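Phenazine biosynthesis protein PhzF family (Enterococcus faecalis, PDB 1S7J) belongs to the PhzF family and is probably an isomerase, although its own substrate and reaction are not established. Local coordinates at residues Y5-A10 / K251-G256; P20-V25 / I40-S45; E46-V51 / L59-P64. All coordinates share one frame; numbering follows the deposited sequence.

Interaction 1 (Y5-A10 / K251-G256); sequences YYIVDA and KLFAKG
I7 O takes two N-H groups of the facing strand at once, F253 N at 2.7 Å and A254 N at 3.3 Å. The shorter bond meets the carbonyl almost head-on, at a C=O...N angle of 164°, while A254 N lies in the carbonyl plane on a lone pair. Two residues thus face one, a classic beta bulge, and the register of this antiparallel pair slips by one between I7 and V8. I7 N returns a bond to A254 O. Beyond the bulge D9 and K251 form a reciprocal pair, as do Y5 and G256 at the other end.

There the Y5 ring leans over G256, its CG set between the backbone N and carbonyl carbon (chi1 68°). G256 CA sits over the ring face in a CH-pi contact, 4.1 Å from the Y5 ring centroid. On the same side of the sheet I7 divides its branches: CG2 meets F253 CD2 at 3.8 Å and CG1 meets A254 CB. Across the sheet, L252 CD2 reaches the Y6 ring near its plane, at the edge, and K255 CG lies beside Y6 CE2.

K251 NZ and D9 OD1 turn to E13 O and F16 N respectively. Helix 72-85 covers the V8 and L252 side through A77, V81 and Y85, and strand 19-25 pairs with the other edge of strand 2-10.

Interaction 2 (P20-V25 / I40-S45); sequences PAAVYV and IENNLS
A22 CB is where the loop behind helix 32-42 comes against strand 19-25. The apolar part of the contact is small: the methyl of A22 meets L44 CD1 at 3.8 Å, and the same L44 methyl reaches the backbone of A22, 4.1 Å from A22 N. L44 carries its CG beside the backbone N (chi1 -70°) and extends from there, which sends CD1 toward the strand. I7 of strand 2-10 also touches L44, so this leucine spans two neighbouring strands. Farther along, S45 CB packs on P20 O at 3.6 Å.

Polar groups come close without bonding across the two segments. N42 ND2 lies 3.9 Å from A22 CB and stands at the edge of the Y24 ring, near its plane, with Y24 OH at 4.3 Å. The N42 amide finds its partners elsewhere: OD1 accepts a weak but nearly straight bond from L44 N within its own segment (3.4 Å, 173°), which ties the side chain to the turn leaving the helix, and ND2 bonds weakly to T47 OG1 of strand 47-53.

N43 leaves helical geometry with positive phi, and L44 and S45 then run from the helix end to strand 19-25. Strand 19-25, helix 32-42 and strand 47-53 form a beta-alpha-beta unit with parallel strands, and this is its return loop, delivering the chain to E46, a predicted active-site residue.

Interaction 3 (E46-V51 / L59-P64); sequences ETAFTV and LRWFTP
T47 N and F49 N each donate a backbone bond of 2.8 Å, to F62 O and R60 O respectively, and F62 N answers to T47 O at 3.1 Å. R60 O also lies at the edge of the F49 ring, near its plane. With CG beside the backbone N in both F49 and F62 (chi1 -59° and -73°), the rings of these diagonally placed residues meet over the same side of the hairpin. Their planes stand at 89° but the rings meet obliquely, F49 CD1 3.7 Å from F62 CD1. On the reverse side A48 CB touches L59 CD2 at 4.0 Å and W61 CD1 at 4.2 Å.

These are the arms of the antiparallel beta hairpin 47-53/56-62, whose open end carries E46, a predicted active-site residue. E46 and T63 run side by side there, and E46 OE1 lies 3.3 Å from T63 CG2.

Outside the hairpin, H73 bonds E46 OE2, R66 holds T63 OG1, and T75 bonds W61 NE1. M35, I38 and A39 of helix 32-42 pack on the two phenylalanines, and R60 forms a salt bridge to E67.

Overall arrangement
Strand pairing links the three contacts: strand 2-10 bonds strand 19-25 (Y6 O to V23 N), which bonds strand 47-53 (A22 O to A48 N), so interaction 2 sits between the other two. Interaction 3 is the buried one, with aromatic rings on both faces and the aliphatic A48 and L59 on one; interactions 1 and 2 are partly buried, and interaction 1 has exposed side chains in F253 and K255. Interactions 1 and 3 rest on antiparallel backbone bonding, one bulged and one regular, whereas interaction 2 is loop-to-strand packing. Interactions 2 and 3 meet along strands 19-25 and 47-53, and the loop of interaction 2 runs into E46, while interaction 1 joins segments far apart in sequence.

Interaction 1 (Y5-A10 / K251-G256)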
loop_
_atom_site.group_PDB
_atom_site.type_symbol
_atom_site.label_atom_id
_atom_site.label_comp_id
_atom_site.label_asym_id
_atom_site.label_seq_id
_atom_site.Cartn_x
_atom_site.Cartn_y
_atom_site.Cartn_z
ATOM N N TYR A 5 10.363 7.843 17.168
ATOM C CA TYR A 5 9.724 7.613 15.888
ATOM C C TYR A 5 10.555 6.666 15.093
ATOM O O TYR A 5 11.706 6.393 15.438
ATOM C CB TYR A 5 9.481 8.928 15.113
ATOM C CG TYR A 5 10.724 9.623 14.630
ATOM C CD1 TYR A 5 11.377 9.206 13.468
ATOM C CD2 TYR A 5 11.263 10.695 15.338
ATOM C CE1 TYR A 5 12.536 9.834 13.035
ATOM C CE2 TYR A 5 12.410 11.324 14.915
ATOM C CZ TYR A 5 13.048 10.894 13.762
ATOM O OH TYR A 5 14.194 11.524 13.350
ATOM N N TYR A 6 9.963 6.096 14.037
ATOM C CA TYR A 6 10.644 5.148 13.177
ATOM C C TYR A 6 10.272 5.439 11.747
ATOM O O TYR A 6 9.192 5.950 11.478
ATOM C CB TYR A 6 10.235 3.700 13.541
ATOM C CG TYR A 6 10.546 3.298 14.979
ATOM C CD1 TYR A 6 9.824 3.844 16.050
ATOM C CD2 TYR A 6 11.576 2.408 15.266
ATOM C CE1 TYR A 6 10.135 3.517 17.371
ATOM C CE2 TYR A 6 11.894 2.074 16.581
ATOM C CZ TYR A 6 11.175 2.630 17.626
ATOM O OH TYR A 6 11.514 2.313 18.913
ATOM N N ILE A 7 11.196 5.200 10.835
ATOM C CA ILE A 7 10.958 5.415 9.418
ATOM C C ILE A 7 11.222 4.082 8.809
ATOM O O ILE A 7 12.355 3.599 8.844
ATOM C CB ILE A 7 11.948 6.430 8.802
ATOM C CG1 ILE A 7 11.931 7.753 9.568
ATOM C CG2 ILE A 7 11.606 6.654 7.349
ATOM C CD1 ILE A 7 10.614 8.458 9.545
ATOM N N VAL A 8 10.196 3.436 8.288
ATOM C CA VAL A 8 10.374 2.138 7.689
ATOM C C VAL A 8 9.894 2.051 6.268
ATOM O O VAL A 8 8.943 2.738 5.871
ATOM C CB VAL A 8 9.739 1.010 8.576
ATOM C CG1 VAL A 8 8.981 1.606 9.744
ATOM C CG2 VAL A 8 8.855 0.084 7.762
ATOM N N ASP A 9 10.618 1.290 5.469
ATOM C CA ASP A 9 10.278 1.068 4.086
ATOM C C ASP A 9 9.485 -0.249 4.054
ATOM O O ASP A 9 10.059 -1.335 4.208
ATOM C CB ASP A 9 11.544 0.950 3.231
ATOM C CG ASP A 9 12.385 2.227 3.256
ATOM O OD1 ASP A 9 13.610 2.136 3.028
ATOM O OD2 ASP A 9 11.824 3.314 3.511
ATOM N N ALA A 10 8.166 -0.133 3.964
ATOM C CA ALA A 10 7.285 -1.293 3.933
ATOM C C ALA A 10 7.369 -2.001 2.589
ATOM O O ALA A 10 7.401 -1.362 1.546
ATOM C CB ALA A 10 5.868 -0.872 4.231
ATOM N N LYS A 251 11.921 -2.749 6.296
ATOM C CA LYS A 251 13.271 -2.316 6.679
ATOM C C LYS A 251 13.274 -0.981 7.367
ATOM O O LYS A 251 12.678 -0.018 6.882
ATOM C CB LYS A 251 14.179 -2.254 5.453
ATOM C CG LYS A 251 15.162 -3.422 5.340
ATOM C CD LYS A 251 16.239 -3.357 6.423
ATOM C CE LYS A 251 17.276 -4.473 6.268
ATOM N NZ LYS A 251 18.014 -4.395 4.976
ATOM N N LEU A 252 13.933 -0.916 8.515
ATOM C CA LEU A 252 14.040 0.317 9.278
ATOM C C LEU A 252 15.066 1.213 8.582
ATOM O O LEU A 252 16.197 0.788 8.320
ATOM C CB LEU A 252 14.523 0.033 10.697
ATOM C CG LEU A 252 13.940 0.817 11.875
ATOM C CD1 LEU A 252 15.055 1.281 12.787
ATOM C CD2 LEU A 252 13.133 1.977 11.413
ATOM N N PHE A 253 14.653 2.410 8.222
ATOM C CA PHE A 253 15.551 3.355 7.593
ATOM C C PHE A 253 16.200 4.187 8.679
ATOM O O PHE A 253 17.402 4.391 8.674
ATOM C CB PHE A 253 14.797 4.287 6.616
ATOM C CG PHE A 253 15.622 5.439 6.139
ATOM C CD1 PHE A 253 16.740 5.223 5.317
ATOM C CD2 PHE A 253 15.340 6.740 6.563
ATOM C CE1 PHE A 253 17.572 6.289 4.933
ATOM C CE2 PHE A 253 16.164 7.818 6.184
ATOM C CZ PHE A 253 17.285 7.588 5.369
ATOM N N ALA A 254 15.376 4.683 9.603
ATOM C CA ALA A 254 15.842 5.515 10.694
ATOM C C ALA A 254 14.989 5.391 11.944
ATOM O O ALA A 254 13.823 5.018 11.882
ATOM C CB ALA A 254 15.889 6.972 10.254
ATOM N N LYS A 255 15.585 5.744 13.068
ATOM C CA LYS A 255 14.950 5.708 14.381
ATOM C C LYS A 255 15.440 6.954 15.099
ATOM O O LYS A 255 16.631 7.274 15.020
ATOM C CB LYS A 255 15.434 4.459 15.152
ATOM C CG LYS A 255 14.988 4.400 16.595
ATOM C CD LYS A 255 15.911 3.497 17.419
ATOM C CE LYS A 255 16.034 4.001 18.855
ATOM N NZ LYS A 255 16.845 3.080 19.704
ATOM N N GLY A 256 14.575 7.639 15.805
ATOM C CA GLY A 256 15.013 8.832 16.497
ATOM C C GLY A 256 14.001 9.329 17.450
ATOM O O GLY A 256 13.229 8.551 18.001
#

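Interaction 2 (P20-V25 / I40-S45)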
loop_
_atom_site.group_PDB
_atom_site.type_symbol
_atom_site.label_atom_id
_atom_site.label_comp_id
_atom_site.label_asym_id
_atom_site.label_seq_id
_atom_site.Cartn_x
_atom_site.Cartn_y
_atom_site.Cartn_z
ATOM N N PRO A 20 7.949 3.915 1.920
ATOM C CA PRO A 20 8.266 4.538 3.209
ATOM C C PRO A 20 7.137 5.174 3.981
ATOM O O PRO A 20 6.256 5.827 3.414
ATOM C CB PRO A 20 9.293 5.582 2.821
ATOM C CG PRO A 20 8.769 6.057 1.512
ATOM C CD PRO A 20 8.432 4.757 0.809
ATOM N N ALA A 21 7.230 5.064 5.312
ATOM C CA ALA A 21 6.258 5.644 6.227
ATOM C C ALA A 21 6.914 5.890 7.576
ATOM O O ALA A 21 7.864 5.197 7.947
ATOM C CB ALA A 21 5.047 4.709 6.393
ATOM N N ALA A 22 6.436 6.890 8.292
ATOM C CA ALA A 22 6.953 7.210 9.612
ATOM C C ALA A 22 5.922 6.729 10.608
ATOM O O ALA A 22 4.744 6.936 10.402
ATOM C CB ALA A 22 7.133 8.696 9.753
ATOM N N VAL A 23 6.350 6.065 11.683
ATOM C CA VAL A 23 5.393 5.609 12.684
ATOM C C VAL A 23 5.748 6.097 14.074
ATOM O O VAL A 23 6.907 6.061 14.477
ATOM C CB VAL A 23 5.182 4.083 12.661
ATOM C CG1 VAL A 23 5.982 3.438 11.553
ATOM C CG2 VAL A 23 5.478 3.468 14.013
ATOM N N TYR A 24 4.753 6.642 14.773
ATOM C CA TYR A 24 4.940 7.144 16.125
ATOM C C TYR A 24 4.114 6.357 17.100
ATOM O O TYR A 24 2.867 6.351 17.008
ATOM C CB TYR A 24 4.522 8.605 16.238
ATOM C CG TYR A 24 5.491 9.594 15.682
ATOM C CD1 TYR A 24 5.729 9.677 14.316
ATOM C CD2 TYR A 24 6.157 10.489 16.523
ATOM C CE1 TYR A 24 6.603 10.629 13.791
ATOM C CE2 TYR A 24 7.028 11.446 16.015
ATOM C CZ TYR A 24 7.246 11.515 14.652
ATOM O OH TYR A 24 8.064 12.478 14.150
ATOM N N VAL A 25 4.769 5.642 18.015
ATOM C CA VAL A 25 4.057 4.898 19.039
ATOM C C VAL A 25 4.042 5.810 20.265
ATOM O O VAL A 25 5.059 6.026 20.903
ATOM C CB VAL A 25 4.729 3.546 19.389
ATOM C CG1 VAL A 25 3.859 2.790 20.389
ATOM C CG2 VAL A 25 4.918 2.700 18.141
ATOM N N ILE A 40 3.272 17.011 8.024
ATOM C CA ILE A 40 3.678 18.031 7.073
ATOM C C ILE A 40 5.194 18.138 7.149
ATOM O O ILE A 40 5.898 18.094 6.131
ATOM C CB ILE A 40 3.058 19.401 7.429
ATOM C CG1 ILE A 40 1.535 19.335 7.290
ATOM C CG2 ILE A 40 3.619 20.481 6.537
ATOM C CD1 ILE A 40 0.819 20.581 7.764
ATOM N N GLU A 41 5.675 18.228 8.386
ATOM C CA GLU A 41 7.079 18.356 8.725
ATOM C C GLU A 41 8.032 17.317 8.107
ATOM O O GLU A 41 9.013 17.695 7.454
ATOM C CB GLU A 41 7.228 18.378 10.252
ATOM C CG GLU A 41 8.647 18.566 10.765
ATOM C CD GLU A 41 9.280 19.888 10.348
ATOM O OE1 GLU A 41 10.420 19.857 9.854
ATOM O OE2 GLU A 41 8.648 20.950 10.526
ATOM N N ASN A 42 7.786 16.038 8.346
ATOM C CA ASN A 42 8.658 15.014 7.782
ATOM C C ASN A 42 8.386 14.743 6.317
ATOM O O ASN A 42 9.126 14.014 5.654
ATOM C CB ASN A 42 8.628 13.730 8.608
ATOM C CG ASN A 42 7.243 13.191 8.810
ATOM O OD1 ASN A 42 6.403 13.247 7.916
ATOM N ND2 ASN A 42 6.986 12.632 9.994
ATOM N N ASN A 43 7.286 15.337 5.816
ATOM C CA ASN A 43 6.867 15.260 4.415
ATOM C C ASN A 43 6.893 13.866 3.783
ATOM O O ASN A 43 7.114 13.727 2.578
ATOM C CB ASN A 43 7.745 16.236 3.599
ATOM C CG ASN A 43 7.029 16.802 2.380
ATOM O OD1 ASN A 43 5.859 17.207 2.459
ATOM N ND2 ASN A 43 7.752 16.905 1.277
ATOM N N LEU A 44 6.681 12.838 4.580
ATOM C CA LEU A 44 6.677 11.478 4.050
ATOM C C LEU A 44 5.297 11.114 3.536
ATOM O O LEU A 44 4.328 11.825 3.794
ATOM C CB LEU A 44 7.146 10.483 5.118
ATOM C CG LEU A 44 8.635 10.570 5.482
ATOM C CD1 LEU A 44 8.966 9.595 6.594
ATOM C CD2 LEU A 44 9.471 10.264 4.249
ATOM N N SER A 45 5.221 10.024 2.775
ATOM C CA SER A 45 3.957 9.544 2.189
ATOM C C SER A 45 2.824 9.614 3.227
ATOM O O SER A 45 1.818 10.320 3.034
ATOM C CB SER A 45 4.137 8.098 1.693
ATOM O OG SER A 45 3.140 7.729 0.768
#

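Interaction 3 (E46-V51 / L59-P64)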
loop_
_atom_site.group_PDB
_atom_site.type_symbol
_atom_site.label_atom_id
_atom_site.label_comp_id
_atom_site.label_asym_id
_atom_site.label_seq_id
_atom_site.Cartn_x
_atom_site.Cartn_y
_atom_site.Cartn_z
ATOM N N GLU A 46 3.016 8.916 4.334
ATOM C CA GLU A 46 2.058 8.881 5.429
ATOM C C GLU A 46 2.829 8.789 6.743
ATOM O O GLU A 46 3.947 8.254 6.775
ATOM C CB GLU A 46 1.147 7.620 5.324
ATOM C CG GLU A 46 -0.116 7.743 4.445
ATOM C CD GLU A 46 0.140 7.520 2.945
ATOM O OE1 GLU A 46 -0.676 8.014 2.120
ATOM O OE2 GLU A 46 1.127 6.848 2.590
ATOM N N THR A 47 2.230 9.304 7.808
ATOM C CA THR A 47 2.799 9.252 9.149
ATOM C C THR A 47 1.724 8.618 10.037
ATOM O O THR A 47 0.662 9.190 10.234
ATOM C CB THR A 47 3.145 10.640 9.701
ATOM O OG1 THR A 47 4.149 11.238 8.888
ATOM C CG2 THR A 47 3.678 10.523 11.136
ATOM N N ALA A 48 2.004 7.431 10.546
ATOM C CA ALA A 48 1.062 6.712 11.397
ATOM C C ALA A 48 1.322 6.920 12.880
ATOM O O ALA A 48 2.443 6.826 13.332
ATOM C CB ALA A 48 1.101 5.226 11.062
ATOM N N PHE A 49 0.269 7.237 13.618
ATOM C CA PHE A 49 0.355 7.440 15.059
ATOM C C PHE A 49 -0.518 6.376 15.714
ATOM O O PHE A 49 -1.665 6.176 15.304
ATOM C CB PHE A 49 -0.163 8.826 15.443
ATOM C CG PHE A 49 0.574 9.945 14.796
ATOM C CD1 PHE A 49 0.282 10.323 13.487
ATOM C CD2 PHE A 49 1.568 10.636 15.484
ATOM C CE1 PHE A 49 0.966 11.367 12.874
ATOM C CE2 PHE A 49 2.257 11.681 14.878
ATOM C CZ PHE A 49 1.950 12.045 13.565
ATOM N N THR A 50 0.014 5.697 16.729
ATOM C CA THR A 50 -0.735 4.658 17.416
ATOM C C THR A 50 -0.591 4.742 18.930
ATOM O O THR A 50 0.404 5.247 19.437
ATOM C CB THR A 50 -0.297 3.245 16.926
ATOM O OG1 THR A 50 -1.168 2.253 17.466
ATOM C CG2 THR A 50 1.129 2.937 17.356
ATOM N N VAL A 51 -1.632 4.308 19.643
ATOM C CA VAL A 51 -1.622 4.295 21.111
ATOM C C VAL A 51 -2.375 3.056 21.607
ATOM O O VAL A 51 -3.526 2.809 21.219
ATOM C CB VAL A 51 -2.200 5.578 21.753
ATOM C CG1 VAL A 51 -2.060 5.639 23.265
ATOM C CG2 VAL A 51 -1.626 6.842 21.156
ATOM N N LEU A 59 -5.128 3.086 15.666
ATOM C CA LEU A 59 -4.335 3.634 14.569
ATOM C C LEU A 59 -4.902 4.944 14.049
ATOM O O LEU A 59 -6.109 5.177 14.091
ATOM C CB LEU A 59 -4.240 2.639 13.416
ATOM C CG LEU A 59 -2.850 2.098 13.076
ATOM C CD1 LEU A 59 -2.954 1.232 11.844
ATOM C CD2 LEU A 59 -1.843 3.231 12.852
ATOM N N ARG A 60 -4.011 5.742 13.461
ATOM C CA ARG A 60 -4.338 7.046 12.912
ATOM C C ARG A 60 -3.293 7.345 11.820
ATOM O O ARG A 60 -2.092 7.234 12.070
ATOM C CB ARG A 60 -4.218 8.090 14.006
ATOM C CG ARG A 60 -5.252 9.159 13.986
ATOM C CD ARG A 60 -6.295 8.915 15.045
ATOM N NE ARG A 60 -6.552 10.109 15.852
ATOM C CZ ARG A 60 -7.117 11.228 15.388
ATOM N NH1 ARG A 60 -7.315 12.260 16.198
ATOM N NH2 ARG A 60 -7.477 11.315 14.122
ATOM N N TRP A 61 -3.737 7.664 10.615
ATOM C CA TRP A 61 -2.810 7.981 9.532
ATOM C C TRP A 61 -3.009 9.404 9.092
ATOM O O TRP A 61 -4.136 9.905 9.051
ATOM C CB TRP A 61 -3.013 7.081 8.323
ATOM C CG TRP A 61 -3.196 5.643 8.620
ATOM C CD1 TRP A 61 -2.255 4.652 8.520
ATOM C CD2 TRP A 61 -4.413 4.997 8.980
ATOM N NE1 TRP A 61 -2.820 3.436 8.782
ATOM C CE2 TRP A 61 -4.152 3.615 9.068
ATOM C CE3 TRP A 61 -5.723 5.454 9.232
ATOM C CZ2 TRP A 61 -5.138 2.679 9.394
ATOM C CZ3 TRP A 61 -6.705 4.526 9.559
ATOM C CH2 TRP A 61 -6.407 3.153 9.634
ATOM N N PHE A 62 -1.903 10.056 8.735
ATOM C CA PHE A 62 -1.898 11.424 8.253
ATOM C C PHE A 62 -0.928 11.577 7.106
ATOM O O PHE A 62 0.111 10.928 7.091
ATOM C CB PHE A 62 -1.407 12.377 9.353
ATOM C CG PHE A 62 -2.385 12.606 10.454
ATOM C CD1 PHE A 62 -2.465 11.726 11.527
ATOM C CD2 PHE A 62 -3.212 13.725 10.445
ATOM C CE1 PHE A 62 -3.345 11.955 12.573
ATOM C CE2 PHE A 62 -4.099 13.967 11.491
ATOM C CZ PHE A 62 -4.166 13.077 12.558
ATOM N N THR A 63 -1.303 12.337 6.101
ATOM C CA THR A 63 -0.441 12.632 5.011
ATOM C C THR A 63 -0.043 14.143 5.151
ATOM O O THR A 63 -0.611 14.874 5.972
ATOM C CB THR A 63 -1.027 12.308 3.619
ATOM O OG1 THR A 63 -2.116 13.206 3.389
ATOM C CG2 THR A 63 -1.533 10.884 3.546
ATOM N N PRO A 64 0.832 14.601 4.312
ATOM C CA PRO A 64 1.092 16.014 4.401
ATOM C C PRO A 64 -0.114 16.948 4.218
ATOM O O PRO A 64 -0.069 18.115 4.567
ATOM C CB PRO A 64 2.216 16.247 3.463
ATOM C CG PRO A 64 2.985 14.931 3.555
ATOM C CD PRO A 64 1.871 13.930 3.537
#